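Local coordinates for protein zinc chaperone AztD (Citrobacter koseri, PDB 6CMK) that acts as a periplasmic zinc chaperone, binding zinc and passing one zinc ion directly to the solute-binding protein AztC of the AztABCD transport system, at residues B[124-129]-B[216-221]; B[184-187]-B[193-196]; B[246-251]-B[281-286]; B[336-341]-B[371-376]. All blocks are in the same frame, centred on the assembly; numbering follows the deposited sequence. Where two conformers were deposited one is given.

Interaction 1: residues B[124-129]-B[216-221]; sequences PGHFVE and HGSAGS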
loop_
_atom_site.group_PDB
_atom_site.type_symbol
_atom_site.label_atom_id
_atom_site.label_comp_id
_atom_site.label_asym_id
_atom_site.label_seq_id
_atom_site.Cartn_x
_atom_site.Cartn_y
_atom_site.Cartn_z
ATOM N N PRO B 124 -21.536 13.773 17.659
ATOM C CA PRO B 124 -20.457 12.959 17.094
ATOM C C PRO B 124 -19.121 13.658 17.287
ATOM O O PRO B 124 -19.008 14.878 17.138
ATOM C CB PRO B 124 -20.838 12.822 15.616
ATOM C CG PRO B 124 -21.770 13.933 15.345
ATOM C CD PRO B 124 -22.524 14.154 16.637
ATOM N N GLY B 125 -18.124 12.875 17.686
ATOM C CA GLY B 125 -16.803 13.390 17.954
ATOM C C GLY B 125 -15.753 12.684 17.128
ATOM O O GLY B 125 -15.816 12.716 15.899
ATOM N N HIS B 126 -14.813 12.007 17.786
ATOM C CA HIS B 126 -13.641 11.487 17.092
ATOM C C HIS B 126 -13.990 10.343 16.152
ATOM O O HIS B 126 -14.758 9.439 16.485
ATOM C CB HIS B 126 -12.585 11.038 18.096
ATOM C CG HIS B 126 -11.828 12.177 18.702
ATOM N ND1 HIS B 126 -10.501 12.420 18.423
ATOM C CD2 HIS B 126 -12.222 13.163 19.543
ATOM C CE1 HIS B 126 -10.106 13.496 19.080
ATOM N NE2 HIS B 126 -11.132 13.965 19.767
ATOM N N PHE B 127 -13.409 10.408 14.964
ATOM C CA PHE B 127 -13.560 9.407 13.922
ATOM C C PHE B 127 -12.213 8.726 13.738
ATOM O O PHE B 127 -11.183 9.403 13.658
ATOM C CB PHE B 127 -14.019 10.072 12.622
ATOM C CG PHE B 127 -13.976 9.181 11.418
ATOM C CD1 PHE B 127 -12.800 9.013 10.699
ATOM C CD2 PHE B 127 -15.126 8.549 10.970
ATOM C CE1 PHE B 127 -12.775 8.201 9.586
ATOM C CE2 PHE B 127 -15.096 7.743 9.846
ATOM C CZ PHE B 127 -13.924 7.573 9.156
ATOM N N VAL B 128 -12.213 7.395 13.702
ATOM C CA VAL B 128 -11.006 6.625 13.415
ATOM C C VAL B 128 -11.350 5.563 12.387
ATOM O O VAL B 128 -12.286 4.780 12.583
ATOM C CB VAL B 128 -10.410 5.958 14.669
ATOM C CG1 VAL B 128 -9.159 5.164 14.279
ATOM C CG2 VAL B 128 -10.062 6.973 15.734
ATOM N N GLU B 129 -10.580 5.518 11.305
ATOM C CA GLU B 129 -10.695 4.458 10.315
ATOM C C GLU B 129 -9.322 3.851 10.078
ATOM O O GLU B 129 -8.309 4.561 10.065
ATOM C CB GLU B 129 -11.287 4.980 9.007
ATOM C CG GLU B 129 -11.485 3.924 7.931
ATOM C CD GLU B 129 -10.244 3.686 7.091
ATOM O OE1 GLU B 129 -9.367 4.580 7.050
ATOM O OE2 GLU B 129 -10.167 2.619 6.445
ATOM N N HIS B 216 -6.385 12.179 25.742
ATOM C CA HIS B 216 -6.935 12.977 24.655
ATOM C C HIS B 216 -5.881 13.095 23.566
ATOM O O HIS B 216 -4.727 13.426 23.858
ATOM C CB HIS B 216 -7.359 14.372 25.125
ATOM C CG HIS B 216 -8.099 15.153 24.088
ATOM N ND1 HIS B 216 -7.469 16.008 23.210
ATOM C CD2 HIS B 216 -9.416 15.201 23.781
ATOM C CE1 HIS B 216 -8.367 16.553 22.410
ATOM N NE2 HIS B 216 -9.557 16.080 22.735
ATOM N N GLY B 217 -6.259 12.822 22.329
ATOM C CA GLY B 217 -5.328 12.809 21.209
ATOM C C GLY B 217 -5.148 11.401 20.681
ATOM O O GLY B 217 -4.971 10.448 21.447
ATOM N N SER B 218 -5.176 11.270 19.356
ATOM C CA SER B 218 -5.196 9.961 18.717
ATOM C C SER B 218 -4.697 10.078 17.285
ATOM O O SER B 218 -5.026 11.034 16.582
ATOM C CB SER B 218 -6.613 9.376 18.728
ATOM O OG SER B 218 -7.535 10.333 18.231
ATOM N N ALA B 219 -3.918 9.088 16.853
ATOM C CA ALA B 219 -3.492 9.013 15.464
ATOM C C ALA B 219 -2.910 7.638 15.208
ATOM O O ALA B 219 -2.447 6.966 16.127
ATOM C CB ALA B 219 -2.443 10.071 15.121
ATOM N N GLY B 220 -2.892 7.252 13.936
ATOM C CA GLY B 220 -2.272 6.015 13.510
ATOM C C GLY B 220 -1.060 6.271 12.636
ATOM O O GLY B 220 -1.006 7.258 11.906
ATOM N N SER B 221 -0.093 5.364 12.705
ATOM C CA SER B 221 1.066 5.420 11.819
ATOM C C SER B 221 1.467 3.982 11.521
ATOM O O SER B 221 1.991 3.286 12.396
ATOM C CB SER B 221 2.210 6.198 12.455
ATOM O OG SER B 221 3.301 6.333 11.541
HETATM O O HOH W 1 -9.693 10.569 15.970
#
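His126 turns its ring edge toward the face of His216 in an offset edge-to-face pair, with the planes at 87° and the ring centroids 5.6 Å apart. This is the first high-affinity zinc site. It lies near the centre of the beta propeller, between the first strand of one blade and the loop leading into the first strand of another. The NE2 atoms of His126 and His216 are 4.0 Å apart because both are ligands of the same zinc ion. His169 binds the metal as well and completes the protein ligands. The imidazole of His126 reaches across with CG anti to its carbonyl carbon (chi1 -77°). Its second nitrogen faces the other strand. His126 ND1 and Ser218 OG are 3.6 Å apart, and one water links them. ND1 donates to this water, which sits in the ring plane at the edge. That donor role fits NE2 being left to the metal, and it would fix the rotation of the ring. On His216 the matching second-shell partner is Ser260 O, hydrogen-bonded to ND1. The water lies 3.2 Å from His126 ND1. It is 3.1 Å from Ser218 OG. It donates to Phe127 O at 3.0 Å.

Interaction 2: residues B[184-187]-B[193-196]; sequences PNPD and PVGA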
loop_
_atom_site.group_PDB
_atom_site.type_symbol
_atom_site.label_atom_id
_atom_site.label_comp_id
_atom_site.label_asym_id
_atom_site.label_seq_id
_atom_site.Cartn_x
_atom_site.Cartn_y
_atom_site.Cartn_z
ATOM N N PRO B 184 -14.315 6.236 30.776
ATOM C CA PRO B 184 -14.761 7.505 31.363
ATOM C C PRO B 184 -14.237 7.656 32.781
ATOM O O PRO B 184 -14.030 6.677 33.504
ATOM C CB PRO B 184 -16.290 7.392 31.349
ATOM C CG PRO B 184 -16.550 5.906 31.398
ATOM C CD PRO B 184 -15.429 5.284 30.600
ATOM N N ASN B 185 -14.029 8.904 33.176
ATOM C CA ASN B 185 -13.663 9.201 34.549
ATOM C C ASN B 185 -14.785 8.729 35.463
ATOM O O ASN B 185 -15.935 9.155 35.284
ATOM C CB ASN B 185 -13.418 10.697 34.715
ATOM C CG ASN B 185 -13.021 11.071 36.131
ATOM O OD1 ASN B 185 -13.689 10.713 37.096
ATOM N ND2 ASN B 185 -11.915 11.797 36.255
ATOM N N PRO B 186 -14.514 7.838 36.422
ATOM C CA PRO B 186 -15.611 7.205 37.170
ATOM C C PRO B 186 -16.298 8.123 38.161
ATOM O O PRO B 186 -17.365 7.755 38.669
ATOM C CB PRO B 186 -14.918 6.037 37.882
ATOM C CG PRO B 186 -13.488 6.439 37.974
ATOM C CD PRO B 186 -13.211 7.213 36.711
ATOM N N ASP B 187 -15.733 9.295 38.455
ATOM C CA ASP B 187 -16.332 10.223 39.408
ATOM C C ASP B 187 -17.060 11.378 38.739
ATOM O O ASP B 187 -17.982 11.945 39.331
ATOM C CB ASP B 187 -15.256 10.784 40.345
ATOM C CG ASP B 187 -14.503 9.694 41.082
ATOM O OD1 ASP B 187 -15.157 8.763 41.598
ATOM O OD2 ASP B 187 -13.255 9.762 41.132
ATOM N N PRO B 193 -11.161 11.295 29.885
ATOM C CA PRO B 193 -11.089 9.877 30.251
ATOM C C PRO B 193 -9.770 9.561 30.944
ATOM O O PRO B 193 -8.803 10.325 30.896
ATOM C CB PRO B 193 -11.237 9.147 28.911
ATOM C CG PRO B 193 -10.957 10.174 27.856
ATOM C CD PRO B 193 -11.314 11.500 28.435
ATOM N N VAL B 194 -9.742 8.403 31.602
ATOM C CA VAL B 194 -8.674 8.046 32.528
ATOM C C VAL B 194 -7.792 6.935 31.995
ATOM O O VAL B 194 -6.834 6.537 32.676
ATOM C CB VAL B 194 -9.241 7.659 33.907
ATOM C CG1 VAL B 194 -10.021 8.821 34.493
ATOM C CG2 VAL B 194 -10.133 6.435 33.799
ATOM N N GLY B 195 -8.073 6.431 30.800
ATOM C CA GLY B 195 -7.282 5.364 30.223
ATOM C C GLY B 195 -8.031 4.763 29.052
ATOM O O GLY B 195 -8.982 5.361 28.542
ATOM N N ALA B 196 -7.600 3.571 28.648
ATOM C CA ALA B 196 -8.208 2.871 27.528
ATOM C C ALA B 196 -8.237 1.386 27.842
ATOM O O ALA B 196 -7.453 0.892 28.655
ATOM C CB ALA B 196 -7.450 3.107 26.218
#
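The flat amide of Asn185 has the CG1 methyl of Val194 above one face, offset toward CB and ND2, and the backbone N of Asp187 at its oxygen. Val194 CG1 lies 3.9 Å from Asn185 ND2. It is closer still to the backbone, 3.7 Å from Asn185 CA. The two side chains meet at about a right angle. Asn185 OD1 accepts from Asp187 N at 2.8 Å, in the carbonyl plane, which makes an Asx turn. Asp188 N also bonds to OD1. Two backbone N-H groups grip this oxygen and limit rotation of the amide. Asn185 CG is anti to the backbone N (chi1 -180°), which puts the amide over this turn. The other methyl of the valine, Val194 CG2, packs 3.9 Å from Pro184 O. Pro186 CD touches Val194 CG1 at 4.2 Å. The contact is plain van der Waals packing at the two ends of a short loop. The segments come closest at Pro184 and Pro193, CA to CA 4.5 Å, with the Pro184 ring turned away. The loop joins the antiparallel strands 178-183 and 195-200 of one propeller blade, and backbone bonds from Val194 and Gly195 to Ile183 begin their pairing.

Interaction 3: residues B[246-251]-B[281-286]; sequences RHLPYA and ILVDPT. With EDO (1,2-ethanediol), chain K.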
loop_
_atom_site.group_PDB
_atom_site.type_symbol
_atom_site.label_atom_id
_atom_site.label_comp_id
_atom_site.label_asym_id
_atom_site.label_seq_id
_atom_site.Cartn_x
_atom_site.Cartn_y
_atom_site.Cartn_z
ATOM N N ARG B 246 0.590 -0.943 24.970
ATOM C CA ARG B 246 1.730 -0.659 25.821
ATOM C C ARG B 246 1.801 0.842 26.072
ATOM O O ARG B 246 1.290 1.647 25.294
ATOM C CB ARG B 246 3.040 -1.173 25.211
ATOM C CG ARG B 246 3.523 -0.462 23.958
ATOM C CD ARG B 246 4.933 -0.932 23.613
ATOM N NE ARG B 246 5.504 -0.259 22.446
ATOM C CZ ARG B 246 6.536 0.585 22.472
ATOM N NH1 ARG B 246 7.148 0.892 23.610
ATOM N NH2 ARG B 246 6.969 1.126 21.340
ATOM N N HIS B 247 2.429 1.209 27.180
ATOM C CA HIS B 247 2.557 2.607 27.568
ATOM C C HIS B 247 3.986 3.062 27.331
ATOM O O HIS B 247 4.932 2.405 27.778
ATOM C CB HIS B 247 2.178 2.820 29.034
ATOM C CG HIS B 247 2.275 4.248 29.480
ATOM N ND1 HIS B 247 3.317 4.719 30.249
ATOM C CD2 HIS B 247 1.458 5.306 29.263
ATOM C CE1 HIS B 247 3.135 6.007 30.490
ATOM N NE2 HIS B 247 2.015 6.387 29.903
ATOM N N LEU B 248 4.135 4.175 26.618
ATOM C CA LEU B 248 5.427 4.808 26.408
ATOM C C LEU B 248 5.441 6.138 27.156
ATOM O O LEU B 248 4.811 7.105 26.698
ATOM C CB LEU B 248 5.686 5.019 24.917
ATOM C CG LEU B 248 6.962 5.783 24.551
ATOM C CD1 LEU B 248 8.191 5.037 25.046
ATOM C CD2 LEU B 248 7.011 6.000 23.045
ATOM N N PRO B 249 6.106 6.244 28.298
ATOM C CA PRO B 249 6.104 7.523 29.019
ATOM C C PRO B 249 6.916 8.574 28.287
ATOM O O PRO B 249 7.871 8.264 27.572
ATOM C CB PRO B 249 6.730 7.180 30.375
ATOM C CG PRO B 249 7.495 5.936 30.154
ATOM C CD PRO B 249 6.853 5.198 29.016
ATOM N N TYR B 250 6.515 9.836 28.463
ATOM C CA TYR B 250 7.301 10.933 27.920
ATOM C C TYR B 250 8.737 10.827 28.413
ATOM O O TYR B 250 8.986 10.590 29.598
ATOM C CB TYR B 250 6.716 12.287 28.331
ATOM C CG TYR B 250 5.326 12.523 27.792
ATOM C CD1 TYR B 250 5.102 12.614 26.429
ATOM C CD2 TYR B 250 4.241 12.645 28.641
ATOM C CE1 TYR B 250 3.835 12.817 25.922
ATOM C CE2 TYR B 250 2.969 12.854 28.145
ATOM C CZ TYR B 250 2.767 12.938 26.785
ATOM O OH TYR B 250 1.498 13.140 26.279
ATOM N N ALA B 251 9.678 11.008 27.488
ATOM C CA ALA B 251 11.093 11.001 27.826
ATOM C C ALA B 251 11.381 11.966 28.966
ATOM O O ALA B 251 10.805 13.056 29.046
ATOM C CB ALA B 251 11.927 11.373 26.600
ATOM N N ILE B 281 6.332 17.557 19.757
ATOM C CA ILE B 281 7.270 16.460 19.950
ATOM C C ILE B 281 7.133 15.494 18.789
ATOM O O ILE B 281 6.045 15.281 18.242
ATOM C CB ILE B 281 7.093 15.702 21.286
ATOM C CG1 ILE B 281 5.632 15.314 21.522
ATOM C CG2 ILE B 281 7.662 16.518 22.436
ATOM C CD1 ILE B 281 5.474 14.250 22.596
ATOM N N LEU B 282 8.267 14.915 18.421
ATOM C CA LEU B 282 8.360 13.878 17.410
ATOM C C LEU B 282 8.660 12.578 18.135
ATOM O O LEU B 282 9.557 12.538 18.985
ATOM C CB LEU B 282 9.462 14.189 16.402
ATOM C CG LEU B 282 9.280 15.307 15.369
ATOM C CD1 LEU B 282 8.892 16.630 15.986
ATOM C CD2 LEU B 282 10.598 15.439 14.615
ATOM N N VAL B 283 7.903 11.534 17.822
ATOM C CA VAL B 283 7.976 10.278 18.556
ATOM C C VAL B 283 8.206 9.145 17.571
ATOM O O VAL B 283 7.445 8.992 16.612
ATOM C CB VAL B 283 6.702 10.010 19.379
ATOM C CG1 VAL B 283 6.925 8.842 20.315
ATOM C CG2 VAL B 283 6.311 11.259 20.172
ATOM N N ASP B 284 9.237 8.336 17.831
ATOM C CA ASP B 284 9.501 7.133 17.047
ATOM C C ASP B 284 9.082 5.907 17.851
ATOM O O ASP B 284 9.810 5.492 18.764
ATOM C CB ASP B 284 10.982 7.055 16.679
ATOM C CG ASP B 284 11.287 5.906 15.733
ATOM O OD1 ASP B 284 10.439 4.996 15.582
ATOM O OD2 ASP B 284 12.377 5.925 15.130
ATOM N N PRO B 285 7.925 5.303 17.566
ATOM C CA PRO B 285 7.446 4.195 18.403
ATOM C C PRO B 285 8.201 2.898 18.188
ATOM O O PRO B 285 7.979 1.940 18.943
ATOM C CB PRO B 285 5.988 4.058 17.975
ATOM C CG PRO B 285 6.016 4.428 16.531
ATOM C CD PRO B 285 7.001 5.574 16.448
ATOM N N THR B 286 9.067 2.831 17.177
ATOM C CA THR B 286 9.852 1.637 16.915
ATOM C C THR B 286 11.218 1.664 17.590
ATOM O O THR B 286 11.912 0.642 17.573
ATOM C CB THR B 286 10.035 1.453 15.400
ATOM O OG1 THR B 286 10.967 2.423 14.900
ATOM C CG2 THR B 286 8.698 1.611 14.661
HETATM C C1 EDO K . 8.766 14.130 32.239
HETATM O O1 EDO K . 9.065 13.811 30.876
HETATM C C2 EDO K . 7.345 13.683 32.564
HETATM O O2 EDO K . 6.615 14.782 33.121
#
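Two neighbouring blades of the beta propeller pack face to face here, through side chains of Arg246, Leu248 and Tyr250 on one and, on the other, side chains of Ile281 and Val283 and the backbone O of Pro285. The touching parts run roughly antiparallel, 154° between their directions, but do not pair as strands. Leu248 and Pro285 have CA atoms 8.3 Å apart, a spacing filled by side chains. The apolar middle is a touch between methyls: Leu248 CD2 lies 3.9 Å from Val283 CG1, and the two side chains lie alongside each other, running opposite ways. At one end, the Ile281 and Tyr250 side chains cross at about a right angle. The Ile281 CD1 methyl comes 4.0 Å from Tyr250 CE1. Tyr250 CG is anti to the carbonyl carbon (chi1 -63°), and this brings the ring end toward the isoleucine. Its hydroxyl is hydrogen-bonded to Cys229 O and Thr259 N, which hold this end in place. At the other end, the extended chain of Arg246 brings NH2 to 2.7 Å from Pro285 O. The oxygen lies at the guanidinium edge, near its plane, but the angle is too poor for a hydrogen bond. Beyond it, Asp284 OD1 takes the backbone N-H of Thr286 at 3.0 Å in an Asx turn. A 1,2-ethanediol molecule, probably from the crystallisation liquor, donates to Ala251 O. Strand 244-249 is the outermost of its sheet, while strand 279-283 is third in the next; Leu233 of strand 232-237 and Phe291 of strand 291-295 also pack against Val283.

Interaction 4: residues B[336-341]-B[371-376]; sequences VRVTDP and KIIVLD. With EDO (1,2-ethanediol), chain L.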
loop_
_atom_site.group_PDB
_atom_site.type_symbol
_atom_site.label_atom_id
_atom_site.label_comp_id
_atom_site.label_asym_id
_atom_site.label_seq_id
_atom_site.Cartn_x
_atom_site.Cartn_y
_atom_site.Cartn_z
ATOM N N VAL B 336 7.804 29.782 5.460
ATOM C CA VAL B 336 7.348 30.724 4.442
ATOM C C VAL B 336 6.036 31.347 4.904
ATOM O O VAL B 336 5.169 30.660 5.452
ATOM C CB VAL B 336 7.187 30.038 3.065
ATOM C CG1 VAL B 336 6.030 29.040 3.068
ATOM C CG2 VAL B 336 6.987 31.075 1.968
ATOM N N ARG B 337 5.893 32.653 4.687
ATOM C CA ARG B 337 4.658 33.347 5.025
ATOM C C ARG B 337 3.585 33.029 3.991
ATOM O O ARG B 337 3.816 33.166 2.786
ATOM C CB ARG B 337 4.901 34.855 5.094
ATOM C CG ARG B 337 3.676 35.654 5.489
ATOM C CD ARG B 337 4.056 37.052 5.960
ATOM N NE ARG B 337 4.696 36.989 7.268
ATOM C CZ ARG B 337 4.037 36.797 8.407
ATOM N NH1 ARG B 337 2.714 36.660 8.401
ATOM N NH2 ARG B 337 4.698 36.742 9.554
ATOM N N VAL B 338 2.408 32.610 4.463
ATOM C CA VAL B 338 1.306 32.220 3.596
ATOM C C VAL B 338 0.078 33.100 3.789
ATOM O O VAL B 338 -0.585 33.463 2.811
ATOM C CB VAL B 338 0.945 30.736 3.816
ATOM C CG1 VAL B 338 -0.276 30.342 2.981
ATOM C CG2 VAL B 338 2.149 29.869 3.486
ATOM N N THR B 339 -0.265 33.434 5.035
ATOM C CA THR B 339 -1.414 34.280 5.327
ATOM C C THR B 339 -0.971 35.428 6.231
ATOM O O THR B 339 0.158 35.456 6.735
ATOM C CB THR B 339 -2.556 33.473 5.981
ATOM O OG1 THR B 339 -2.172 33.036 7.285
ATOM C CG2 THR B 339 -2.937 32.237 5.144
ATOM N N ASP B 340 -1.857 36.412 6.413
ATOM C CA ASP B 340 -1.689 37.331 7.526
ATOM C C ASP B 340 -1.728 36.543 8.832
ATOM O O ASP B 340 -2.253 35.430 8.875
ATOM C CB ASP B 340 -2.785 38.392 7.540
ATOM C CG ASP B 340 -2.578 39.468 6.489
ATOM O OD1 ASP B 340 -1.415 39.845 6.228
ATOM O OD2 ASP B 340 -3.588 39.943 5.931
ATOM N N PRO B 341 -1.193 37.103 9.916
ATOM C CA PRO B 341 -1.280 36.409 11.202
ATOM C C PRO B 341 -2.721 36.093 11.574
ATOM O O PRO B 341 -3.653 36.832 11.245
ATOM C CB PRO B 341 -0.655 37.400 12.188
ATOM C CG PRO B 341 0.232 38.246 11.368
ATOM C CD PRO B 341 -0.446 38.369 10.031
ATOM N N LYS B 371 -10.096 31.847 0.271
ATOM C CA LYS B 371 -9.194 31.262 -0.712
ATOM C C LYS B 371 -8.381 30.145 -0.081
ATOM O O LYS B 371 -8.338 29.989 1.144
ATOM C CB LYS B 371 -8.268 32.320 -1.333
ATOM C CG LYS B 371 -7.250 32.955 -0.385
ATOM C CD LYS B 371 -6.464 34.106 -1.062
ATOM C CE LYS B 371 -7.365 35.266 -1.502
ATOM N NZ LYS B 371 -6.666 36.324 -2.296
ATOM N N ILE B 372 -7.776 29.337 -0.953
ATOM C CA ILE B 372 -6.789 28.334 -0.581
ATOM C C ILE B 372 -5.492 28.707 -1.277
ATOM O O ILE B 372 -5.486 28.923 -2.493
ATOM C CB ILE B 372 -7.234 26.920 -0.998
ATOM C CG1 ILE B 372 -8.585 26.581 -0.360
ATOM C CG2 ILE B 372 -6.165 25.886 -0.638
ATOM C CD1 ILE B 372 -9.225 25.321 -0.922
ATOM N N ILE B 373 -4.402 28.783 -0.512
ATOM C CA ILE B 373 -3.077 29.040 -1.072
ATOM C C ILE B 373 -2.452 27.710 -1.471
ATOM O O ILE B 373 -2.539 26.725 -0.730
ATOM C CB ILE B 373 -2.176 29.782 -0.066
ATOM C CG1 ILE B 373 -2.872 31.022 0.499
ATOM C CG2 ILE B 373 -0.848 30.137 -0.721
ATOM C CD1 ILE B 373 -3.502 31.930 -0.534
ATOM N N VAL B 374 -1.810 27.675 -2.639
ATOM C CA VAL B 374 -1.201 26.453 -3.164
ATOM C C VAL B 374 0.303 26.664 -3.247
ATOM O O VAL B 374 0.763 27.620 -3.882
ATOM C CB VAL B 374 -1.764 26.078 -4.547
ATOM C CG1 VAL B 374 -1.226 24.724 -4.985
ATOM C CG2 VAL B 374 -3.284 26.065 -4.536
ATOM N N LEU B 375 1.060 25.772 -2.620
ATOM C CA LEU B 375 2.514 25.836 -2.630
ATOM C C LEU B 375 3.091 24.595 -3.286
ATOM O O LEU B 375 2.572 23.491 -3.123
ATOM C CB LEU B 375 3.091 25.936 -1.216
ATOM C CG LEU B 375 2.688 27.157 -0.397
ATOM C CD1 LEU B 375 1.450 26.869 0.454
ATOM C CD2 LEU B 375 3.860 27.579 0.466
ATOM N N ASP B 376 4.207 24.783 -3.986
ATOM C CA ASP B 376 4.992 23.649 -4.448
ATOM C C ASP B 376 5.710 23.034 -3.254
ATOM O O ASP B 376 6.368 23.740 -2.482
ATOM C CB ASP B 376 5.991 24.098 -5.513
ATOM C CG ASP B 376 6.875 22.958 -5.993
ATOM O OD1 ASP B 376 6.396 22.139 -6.803
ATOM O OD2 ASP B 376 8.038 22.875 -5.550
HETATM C C1 EDO L . 1.973 36.138 1.477
HETATM O O1 EDO L . 3.312 36.473 1.094
HETATM C C2 EDO L . 1.453 37.155 2.485
HETATM O O2 EDO L . 0.175 36.735 2.976
#
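Val338 holds CG1 anti to the backbone N (chi1 176°), and this turns the methyl onto the branch point of Ile373. The isoleucine has CG1 anti to its own carbonyl carbon. CB and the two carbons it carries, CG1 and CG2, all lie within 3.8 Å of the methyl Val338 CG1. The closest approach is Val338 CG1 to Ile373 CB at 3.6 Å. These side chains pass each other side by side, pointing opposite ways. Leu375 CD2 touches two valines, both lying to one side of it. It meets Val336 tip to tip, with CD2 3.7 Å from Val336 CG1, and reaches Val338 CG2 at 4.2 Å. The whole interface is apolar and belongs to the packing between adjacent propeller blades. The strand ends at Arg337, so Val338 makes its contact from the loop that follows. There Thr339 OG1 donates to Asp340 O at 2.9 Å. A 1,2-ethanediol molecule, probably from the crystallisation liquor, bonds weakly to Val338 O. Strand 331-337 is the outermost of its sheet, and strand 371-376 is third in the next one, between strands 361-366 and 381-387. Phe316 of strand 312-317 touches Val338, and Phe380 touches Val336.

How the interactions relate
Interactions 3 and 4 are the same kind of contact at two places in the propeller. Each sets the outermost strand of one blade against the third strand of the next. Apolar packing carries both, purely aliphatic in interaction 4, with a tyrosine and an arginine at the ends of interaction 3. Both are partly buried, as is interaction 2. Interaction 1 is a surface contact despite lying near the centre of the chain, and its contacts are polar and metal-centred. It shares a sheet with interaction 3, strands 218-221 and 244-249 being its two edges. Interaction 2 is local, inside one blade, and falls between the two segments of interaction 1 along the chain. Its Pro193 side chain is about 6 Å from that of His216.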